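Local structure of N5-carboxyaminoimidazole ribonucleotide synthetase (Bacillus anthracis, 3QFF) at residues K15-M29 / L72-I86. The protein probably catalyses the ATP-dependent carboxylation of 5-aminoimidazole ribonucleotide with bicarbonate, yielding N5-carboxyaminoimidazole ribonucleotide in purine biosynthesis. Numbering follows the deposited sequence.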
ATOM      1  N   LYS A  15      15.883   8.535  -5.647  1.00 24.23           N
ATOM      2  CA  LYS A  15      16.533   7.973  -6.834  1.00 23.66           C
ATOM      3  C   LYS A  15      15.512   7.232  -7.693  1.00 22.58           C
ATOM      4  O   LYS A  15      14.384   6.994  -7.258  1.00 22.34           O
ATOM      5  CB  LYS A  15      17.665   7.018  -6.436  1.00 23.48           C
ATOM      6  CG  LYS A  15      18.797   7.643  -5.619  1.00 25.17           C
ATOM      7  CD  LYS A  15      19.663   8.597  -6.447  1.00 28.65           C
ATOM      8  CE  LYS A  15      21.000   8.853  -5.749  1.00 28.59           C
ATOM      9  NZ  LYS A  15      20.759   9.414  -4.384  1.00 32.34           N
ATOM     10  N   THR A  16      15.936   6.840  -8.892  1.00 22.36           N
ATOM     11  CA  THR A  16      15.087   6.148  -9.855  1.00 21.99           C
ATOM     12  C   THR A  16      15.356   4.647  -9.848  1.00 22.09           C
ATOM     13  O   THR A  16      16.506   4.191 -10.014  1.00 22.71           O
ATOM     14  CB  THR A  16      15.308   6.692 -11.298  1.00 22.34           C
ATOM     15  OG1 THR A  16      15.089   8.108 -11.318  1.00 22.91           O
ATOM     16  CG2 THR A  16      14.385   6.010 -12.310  1.00 21.74           C
ATOM     17  N   ILE A  17      14.283   3.889  -9.671  1.00 21.09           N
ATOM     18  CA  ILE A  17      14.323   2.460  -9.874  1.00 21.10           C
ATOM     19  C   ILE A  17      13.778   2.131 -11.263  1.00 20.89           C
ATOM     20  O   ILE A  17      12.639   2.501 -11.613  1.00 21.25           O
ATOM     21  CB  ILE A  17      13.522   1.707  -8.785  1.00 20.93           C
ATOM     22  CG1 ILE A  17      14.078   2.051  -7.395  1.00 21.13           C
ATOM     23  CG2 ILE A  17      13.556   0.202  -9.069  1.00 20.96           C
ATOM     24  CD1 ILE A  17      13.203   1.578  -6.234  1.00 21.86           C
ATOM     25  N   GLY A  18      14.598   1.434 -12.038  1.00 20.55           N
ATOM     26  CA  GLY A  18      14.244   0.988 -13.377  1.00 20.76           C
ATOM     27  C   GLY A  18      13.829  -0.468 -13.382  1.00 20.99           C
ATOM     28  O   GLY A  18      14.529  -1.334 -12.842  1.00 20.70           O
ATOM     29  N   ILE A  19      12.693  -0.738 -14.013  1.00 20.50           N
ATOM     30  CA  ILE A  19      12.114  -2.074 -14.026  1.00 21.14           C
ATOM     31  C   ILE A  19      12.019  -2.602 -15.463  1.00 21.39           C
ATOM     32  O   ILE A  19      11.460  -1.942 -16.347  1.00 21.59           O
ATOM     33  CB  ILE A  19      10.703  -2.084 -13.374  1.00 20.90           C
ATOM     34  CG1 ILE A  19      10.763  -1.500 -11.947  1.00 21.56           C
ATOM     35  CG2 ILE A  19      10.113  -3.515 -13.402  1.00 21.28           C
ATOM     36  CD1 ILE A  19       9.400  -1.336 -11.248  1.00 22.09           C
ATOM     37  N   ILE A  20      12.583  -3.787 -15.685  1.00 21.18           N
ATOM     38  CA  ILE A  20      12.448  -4.470 -16.966  1.00 21.00           C
ATOM     39  C   ILE A  20      11.202  -5.369 -16.931  1.00 21.54           C
ATOM     40  O   ILE A  20      11.179  -6.408 -16.264  1.00 20.92           O
ATOM     41  CB  ILE A  20      13.712  -5.279 -17.341  1.00 21.02           C
ATOM     42  CG1 ILE A  20      14.948  -4.368 -17.360  1.00 21.46           C
ATOM     43  CG2 ILE A  20      13.529  -6.005 -18.703  1.00 20.69           C
ATOM     44  CD1 ILE A  20      16.251  -5.104 -17.436  1.00 24.08           C
ATOM     45  N   GLY A  21      10.187  -4.955 -17.672  1.00 21.31           N
ATOM     46  CA  GLY A  21       8.915  -5.657 -17.721  1.00 22.91           C
ATOM     47  C   GLY A  21       7.871  -4.813 -17.025  1.00 23.75           C
ATOM     48  O   GLY A  21       8.072  -4.395 -15.888  1.00 24.91           O
ATOM     49  N   GLY A  22       6.760  -4.553 -17.707  1.00 24.60           N
ATOM     50  CA  GLY A  22       5.777  -3.597 -17.210  1.00 24.46           C
ATOM     51  C   GLY A  22       4.434  -4.186 -16.855  1.00 24.07           C
ATOM     52  O   GLY A  22       3.438  -3.461 -16.847  1.00 24.61           O
ATOM     53  N   GLY A  23       4.400  -5.495 -16.584  1.00 22.76           N
ATOM     54  CA  GLY A  23       3.181  -6.182 -16.170  1.00 21.91           C
ATOM     55  C   GLY A  23       2.827  -5.897 -14.705  1.00 21.68           C
ATOM     56  O   GLY A  23       3.372  -4.990 -14.079  1.00 21.37           O
ATOM     57  N   GLN A  24       1.918  -6.677 -14.147  1.00 21.85           N
ATOM     58  CA  GLN A  24       1.404  -6.371 -12.807  1.00 22.14           C
ATOM     59  C   GLN A  24       2.472  -6.422 -11.702  1.00 21.73           C
ATOM     60  O   GLN A  24       2.379  -5.709 -10.720  1.00 21.85           O
ATOM     61  CB  GLN A  24       0.216  -7.267 -12.455  1.00 22.42           C
ATOM     62  CG  GLN A  24       0.516  -8.756 -12.379  1.00 23.55           C
ATOM     63  CD  GLN A  24       0.359  -9.485 -13.711  1.00 25.16           C
ATOM     64  OE1 GLN A  24       0.408  -8.881 -14.782  1.00 25.37           O
ATOM     65  NE2 GLN A  24       0.203 -10.808 -13.640  1.00 24.70           N
ATOM     66  N   LEU A  25       3.481  -7.266 -11.859  1.00 21.31           N
ATOM     67  CA  LEU A  25       4.519  -7.368 -10.834  1.00 21.64           C
ATOM     68  C   LEU A  25       5.337  -6.095 -10.809  1.00 21.48           C
ATOM     69  O   LEU A  25       5.678  -5.600  -9.741  1.00 21.29           O
ATOM     70  CB  LEU A  25       5.417  -8.589 -11.074  1.00 21.78           C
ATOM     71  CG  LEU A  25       4.689  -9.937 -11.129  1.00 21.30           C
ATOM     72  CD1 LEU A  25       5.704 -11.046 -11.369  1.00 21.35           C
ATOM     73  CD2 LEU A  25       3.881 -10.210  -9.835  1.00 19.94           C
ATOM     74  N   GLY A  26       5.642  -5.575 -11.995  1.00 21.31           N
ATOM     75  CA  GLY A  26       6.223  -4.246 -12.134  1.00 21.61           C
ATOM     76  C   GLY A  26       5.365  -3.140 -11.523  1.00 21.14           C
ATOM     77  O   GLY A  26       5.880  -2.296 -10.794  1.00 21.94           O
ATOM     78  N   ARG A  27       4.069  -3.126 -11.817  1.00 21.12           N
ATOM     79  CA  ARG A  27       3.180  -2.099 -11.266  1.00 20.96           C
ATOM     80  C   ARG A  27       3.177  -2.116  -9.732  1.00 20.51           C
ATOM     81  O   ARG A  27       3.283  -1.072  -9.088  1.00 20.30           O
ATOM     82  CB  ARG A  27       1.758  -2.301 -11.794  1.00 20.79           C
ATOM     83  CG  ARG A  27       0.698  -1.359 -11.195  1.00 22.04           C
ATOM     84  CD  ARG A  27      -0.674  -1.838 -11.663  1.00 24.11           C
ATOM     85  NE  ARG A  27      -1.801  -1.011 -11.225  1.00 25.15           N
ATOM     86  CZ  ARG A  27      -2.316   0.006 -11.917  1.00 26.66           C
ATOM     87  NH1 ARG A  27      -1.775   0.382 -13.070  1.00 26.43           N
ATOM     88  NH2 ARG A  27      -3.371   0.668 -11.438  1.00 26.91           N
ATOM     89  N   MET A  28       3.067  -3.304  -9.158  1.00 20.58           N
ATOM     90  CA  MET A  28       3.039  -3.424  -7.702  1.00 21.40           C
ATOM     91  C   MET A  28       4.377  -3.096  -7.017  1.00 21.25           C
ATOM     92  O   MET A  28       4.382  -2.500  -5.932  1.00 21.84           O
ATOM     93  CB  MET A  28       2.489  -4.785  -7.289  1.00 21.18           C
ATOM     94  CG  MET A  28       0.978  -4.848  -7.489  1.00 23.81           C
ATOM     95  SD  MET A  28       0.249  -6.438  -7.097  1.00 26.34           S
ATOM     96  CE  MET A  28       0.751  -7.480  -8.473  1.00 25.52           C
ATOM     97  N   MET A  29       5.495  -3.436  -7.655  1.00 20.61           N
ATOM     98  CA  MET A  29       6.823  -2.996  -7.161  1.00 21.11           C
ATOM     99  C   MET A  29       6.845  -1.462  -7.166  1.00 20.55           C
ATOM    100  O   MET A  29       7.331  -0.811  -6.233  1.00 19.39           O
ATOM    101  CB  MET A  29       7.947  -3.469  -8.107  1.00 21.28           C
ATOM    102  CG  MET A  29       8.402  -4.929  -8.001  1.00 25.12           C
ATOM    103  SD  MET A  29       9.717  -5.225  -9.249  1.00 31.92           S
ATOM    104  CE  MET A  29       9.932  -7.004  -9.166  1.00 30.77           C
ATOM    105  N   LEU A  72      17.425   2.508 -20.430  1.00 26.27           N
ATOM    106  CA  LEU A  72      16.840   2.311 -19.095  1.00 25.77           C
ATOM    107  C   LEU A  72      17.906   2.355 -18.013  1.00 25.36           C
ATOM    108  O   LEU A  72      17.742   3.036 -16.996  1.00 25.29           O
ATOM    109  CB  LEU A  72      16.082   0.973 -19.012  1.00 25.43           C
ATOM    110  CG  LEU A  72      15.420   0.624 -17.671  1.00 25.83           C
ATOM    111  CD1 LEU A  72      14.221   1.550 -17.399  1.00 24.47           C
ATOM    112  CD2 LEU A  72      14.958  -0.817 -17.706  1.00 25.74           C
ATOM    113  N   ALA A  73      18.999   1.638 -18.236  1.00 25.01           N
ATOM    114  CA  ALA A  73      20.070   1.579 -17.251  1.00 25.85           C
ATOM    115  C   ALA A  73      20.666   2.958 -17.006  1.00 26.20           C
ATOM    116  O   ALA A  73      20.918   3.326 -15.854  1.00 26.15           O
ATOM    117  CB  ALA A  73      21.146   0.585 -17.686  1.00 25.66           C
ATOM    118  N   GLU A  74      20.855   3.709 -18.096  1.00 26.03           N
ATOM    119  CA  GLU A  74      21.458   5.055 -18.091  1.00 27.17           C
ATOM    120  C   GLU A  74      20.739   6.066 -17.222  1.00 25.71           C
ATOM    121  O   GLU A  74      21.338   7.060 -16.799  1.00 26.06           O
ATOM    122  CB  GLU A  74      21.412   5.654 -19.498  1.00 26.93           C
ATOM    123  CG  GLU A  74      22.477   5.207 -20.433  1.00 33.16           C
ATOM    124  CD  GLU A  74      22.371   5.915 -21.772  1.00 35.72           C
ATOM    125  OE1 GLU A  74      23.396   5.973 -22.462  1.00 40.23           O
ATOM    126  OE2 GLU A  74      21.274   6.426 -22.122  1.00 38.72           O
ATOM    127  N   ILE A  75      19.446   5.853 -17.018  1.00 24.94           N
ATOM    128  CA  ILE A  75      18.637   6.796 -16.256  1.00 24.63           C
ATOM    129  C   ILE A  75      18.150   6.217 -14.928  1.00 24.31           C
ATOM    130  O   ILE A  75      17.365   6.852 -14.216  1.00 24.00           O
ATOM    131  CB  ILE A  75      17.460   7.293 -17.089  1.00 25.08           C
ATOM    132  CG1 ILE A  75      16.467   6.137 -17.321  1.00 24.71           C
ATOM    133  CG2 ILE A  75      17.988   7.929 -18.391  1.00 24.32           C
ATOM    134  CD1 ILE A  75      15.260   6.483 -18.126  1.00 30.71           C
ATOM    135  N   SER A  76      18.641   5.027 -14.594  1.00 23.89           N
ATOM    136  CA  SER A  76      18.245   4.321 -13.369  1.00 23.60           C
ATOM    137  C   SER A  76      19.408   4.214 -12.384  1.00 23.08           C
ATOM    138  O   SER A  76      20.524   3.892 -12.771  1.00 23.45           O
ATOM    139  CB  SER A  76      17.778   2.902 -13.720  1.00 23.62           C
ATOM    140  OG  SER A  76      16.626   2.942 -14.537  1.00 24.56           O
ATOM    141  N   ASP A  77      19.131   4.464 -11.106  1.00 22.97           N
ATOM    142  CA  ASP A  77      20.108   4.263 -10.036  1.00 22.46           C
ATOM    143  C   ASP A  77      20.218   2.806  -9.591  1.00 22.90           C
ATOM    144  O   ASP A  77      21.259   2.380  -9.071  1.00 23.13           O
ATOM    145  CB  ASP A  77      19.768   5.186  -8.876  1.00 22.72           C
ATOM    146  CG  ASP A  77      19.785   6.651  -9.310  1.00 22.78           C
ATOM    147  OD1 ASP A  77      20.892   7.249  -9.318  1.00 23.40           O
ATOM    148  OD2 ASP A  77      18.712   7.179  -9.684  1.00 22.33           O
ATOM    149  N   VAL A  78      19.144   2.049  -9.805  1.00 22.31           N
ATOM    150  CA  VAL A  78      19.141   0.600  -9.573  1.00 22.13           C
ATOM    151  C   VAL A  78      18.185  -0.009 -10.586  1.00 21.83           C
ATOM    152  O   VAL A  78      17.148   0.588 -10.914  1.00 22.46           O
ATOM    153  CB  VAL A  78      18.777   0.214  -8.089  1.00 22.27           C
ATOM    154  CG1 VAL A  78      17.394   0.724  -7.682  1.00 21.43           C
ATOM    155  CG2 VAL A  78      18.892  -1.319  -7.854  1.00 21.12           C
ATOM    156  N   VAL A  79      18.549  -1.175 -11.108  1.00 21.67           N
ATOM    157  CA  VAL A  79      17.712  -1.895 -12.072  1.00 21.74           C
ATOM    158  C   VAL A  79      17.238  -3.236 -11.478  1.00 21.84           C
ATOM    159  O   VAL A  79      18.023  -3.974 -10.881  1.00 22.23           O
ATOM    160  CB  VAL A  79      18.463  -2.112 -13.419  1.00 21.55           C
ATOM    161  CG1 VAL A  79      17.598  -2.877 -14.445  1.00 21.73           C
ATOM    162  CG2 VAL A  79      18.904  -0.759 -14.018  1.00 21.90           C
ATOM    163  N   THR A  80      15.954  -3.531 -11.644  1.00 22.02           N
ATOM    164  CA  THR A  80      15.400  -4.839 -11.319  1.00 22.99           C
ATOM    165  C   THR A  80      14.541  -5.295 -12.497  1.00 24.03           C
ATOM    166  O   THR A  80      14.340  -4.548 -13.464  1.00 22.89           O
ATOM    167  CB  THR A  80      14.607  -4.826  -9.954  1.00 23.01           C
ATOM    168  OG1 THR A  80      14.114  -6.140  -9.660  1.00 23.52           O
ATOM    169  CG2 THR A  80      13.435  -3.848 -10.001  1.00 22.46           C
ATOM    170  N   TYR A  81      14.054  -6.528 -12.436  1.00 25.49           N
ATOM    171  CA  TYR A  81      13.259  -7.079 -13.532  1.00 26.84           C
ATOM    172  C   TYR A  81      12.019  -7.790 -13.022  1.00 28.00           C
ATOM    173  O   TYR A  81      12.028  -8.391 -11.941  1.00 28.71           O
ATOM    174  CB  TYR A  81      14.100  -8.086 -14.333  1.00 26.76           C
ATOM    175  CG  TYR A  81      14.627  -9.202 -13.452  1.00 27.01           C
ATOM    176  CD1 TYR A  81      15.893  -9.122 -12.868  1.00 26.72           C
ATOM    177  CD2 TYR A  81      13.831 -10.311 -13.157  1.00 27.36           C
ATOM    178  CE1 TYR A  81      16.364 -10.144 -12.024  1.00 28.41           C
ATOM    179  CE2 TYR A  81      14.284 -11.322 -12.319  1.00 26.78           C
ATOM    180  CZ  TYR A  81      15.541 -11.236 -11.761  1.00 26.95           C
ATOM    181  OH  TYR A  81      15.962 -12.244 -10.936  1.00 29.31           O
ATOM    182  N   GLU A  82      10.967  -7.742 -13.833  1.00 29.17           N
ATOM    183  CA  GLU A  82       9.819  -8.635 -13.698  1.00 30.38           C
ATOM    184  C   GLU A  82       9.934  -9.705 -14.783  1.00 30.47           C
ATOM    185  O   GLU A  82       9.639 -10.887 -14.552  1.00 30.31           O
ATOM    186  CB  GLU A  82       8.517  -7.851 -13.883  1.00 30.86           C
ATOM    187  CG  GLU A  82       7.425  -8.660 -14.599  1.00 33.30           C
ATOM    188  CD  GLU A  82       6.269  -7.817 -15.044  1.00 34.81           C
ATOM    189  OE1 GLU A  82       6.161  -7.551 -16.260  1.00 35.93           O
ATOM    190  OE2 GLU A  82       5.468  -7.433 -14.175  1.00 35.35           O
ATOM    191  N   PHE A  83      10.358  -9.275 -15.971  1.00 30.56           N
ATOM    192  CA  PHE A  83      10.516 -10.180 -17.099  1.00 30.87           C
ATOM    193  C   PHE A  83      11.803 -10.965 -16.906  1.00 30.67           C
ATOM    194  O   PHE A  83      12.862 -10.386 -16.667  1.00 29.67           O
ATOM    195  CB  PHE A  83      10.520  -9.414 -18.420  1.00 30.95           C
ATOM    196  CG  PHE A  83      10.703 -10.298 -19.632  1.00 32.93           C
ATOM    197  CD1 PHE A  83      11.913 -10.290 -20.338  1.00 33.12           C
ATOM    198  CD2 PHE A  83       9.680 -11.155 -20.047  1.00 33.90           C
ATOM    199  CE1 PHE A  83      12.096 -11.117 -21.462  1.00 34.88           C
ATOM    200  CE2 PHE A  83       9.855 -11.989 -21.170  1.00 35.52           C
ATOM    201  CZ  PHE A  83      11.068 -11.963 -21.877  1.00 34.47           C
ATOM    202  N   GLU A  84      11.688 -12.288 -16.986  1.00 31.03           N
ATOM    203  CA  GLU A  84      12.773 -13.188 -16.611  1.00 31.90           C
ATOM    204  C   GLU A  84      13.652 -13.633 -17.784  1.00 31.94           C
ATOM    205  O   GLU A  84      14.835 -13.938 -17.592  1.00 32.50           O
ATOM    206  CB  GLU A  84      12.218 -14.418 -15.900  1.00 32.37           C
ATOM    207  CG  GLU A  84      11.735 -14.161 -14.485  1.00 34.61           C
ATOM    208  CD  GLU A  84      10.905 -15.310 -13.956  1.00 37.27           C
ATOM    209  OE1 GLU A  84      11.384 -16.017 -13.055  1.00 39.91           O
ATOM    210  OE2 GLU A  84       9.772 -15.512 -14.445  1.00 40.02           O
ATOM    211  N   ASN A  85      13.085 -13.657 -18.987  1.00 31.12           N
ATOM    212  CA  ASN A  85      13.792 -14.210 -20.136  1.00 31.40           C
ATOM    213  C   ASN A  85      14.704 -13.195 -20.842  1.00 30.69           C
ATOM    214  O   ASN A  85      14.708 -13.091 -22.060  1.00 30.68           O
ATOM    215  CB  ASN A  85      12.815 -14.898 -21.109  1.00 31.59           C
ATOM    216  CG  ASN A  85      13.528 -15.809 -22.109  1.00 35.03           C
ATOM    217  OD1 ASN A  85      14.479 -16.515 -21.761  1.00 35.91           O
ATOM    218  ND2 ASN A  85      13.080 -15.779 -23.366  1.00 37.00           N
ATOM    219  N   ILE A  86      15.473 -12.452 -20.049  1.00 29.82           N
ATOM    220  CA  ILE A  86      16.458 -11.506 -20.565  1.00 29.60           C
ATOM    221  C   ILE A  86      17.649 -12.332 -21.058  1.00 29.14           C
ATOM    222  O   ILE A  86      18.125 -13.211 -20.344  1.00 29.06           O
ATOM    223  CB  ILE A  86      16.920 -10.522 -19.461  1.00 29.29           C
ATOM    224  CG1 ILE A  86      15.721  -9.783 -18.841  1.00 29.55           C
ATOM    225  CG2 ILE A  86      17.963  -9.527 -20.009  1.00 30.45           C
ATOM    226  CD1 ILE A  86      16.076  -9.003 -17.561  1.00 31.65           C
TER
HETATM  227  O   HOH W   1      15.841   9.138 -13.628  1.00 32.58           O
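I20 wedges between three apolar partners: its CG1 lies 3.6 Å from L72 CD2, while its CD1 meets V79 CG1 and I86 CD1. On the other face of the sheet I17 CG1 runs alongside V78 CG1 (3.6 Å), and M29, extended beyond CG, lays SD against T80 CG2 and carries CE on toward Y81 O. Between these two layers strands 16-20 and 78-81 pair in parallel, G18 N giving to V78 O and G18 O taking T80 N. G18 lets S76 OG, itself bonded to L72 O, come within 3.3 Å of its CA. Where the strands end, I20 O accepts from both E82 N and F83 N. The E82 carboxylate then grips the glycine-rich turn: OE1 takes G23 N on its syn side (2.7 Å), whereas G26 N reaches OE2 from above the carboxylate plane (2.9 Å). At the far end chi1 of -59° sets D77 CG anti to its carbonyl carbon and brings OD2 to T16 N, which meets it on the anti side (2.9 Å, 173°), and a water links T16 OG1 to I75 O. The GxGxxG-like turn fits the Rossmann-like preATP-grasp domain; strand 16-20 lies between 39-44 and the outermost strand 78-81, with helix 88-97 packed against I20 and I86 and helix 294-303 against I17, M29 and T80.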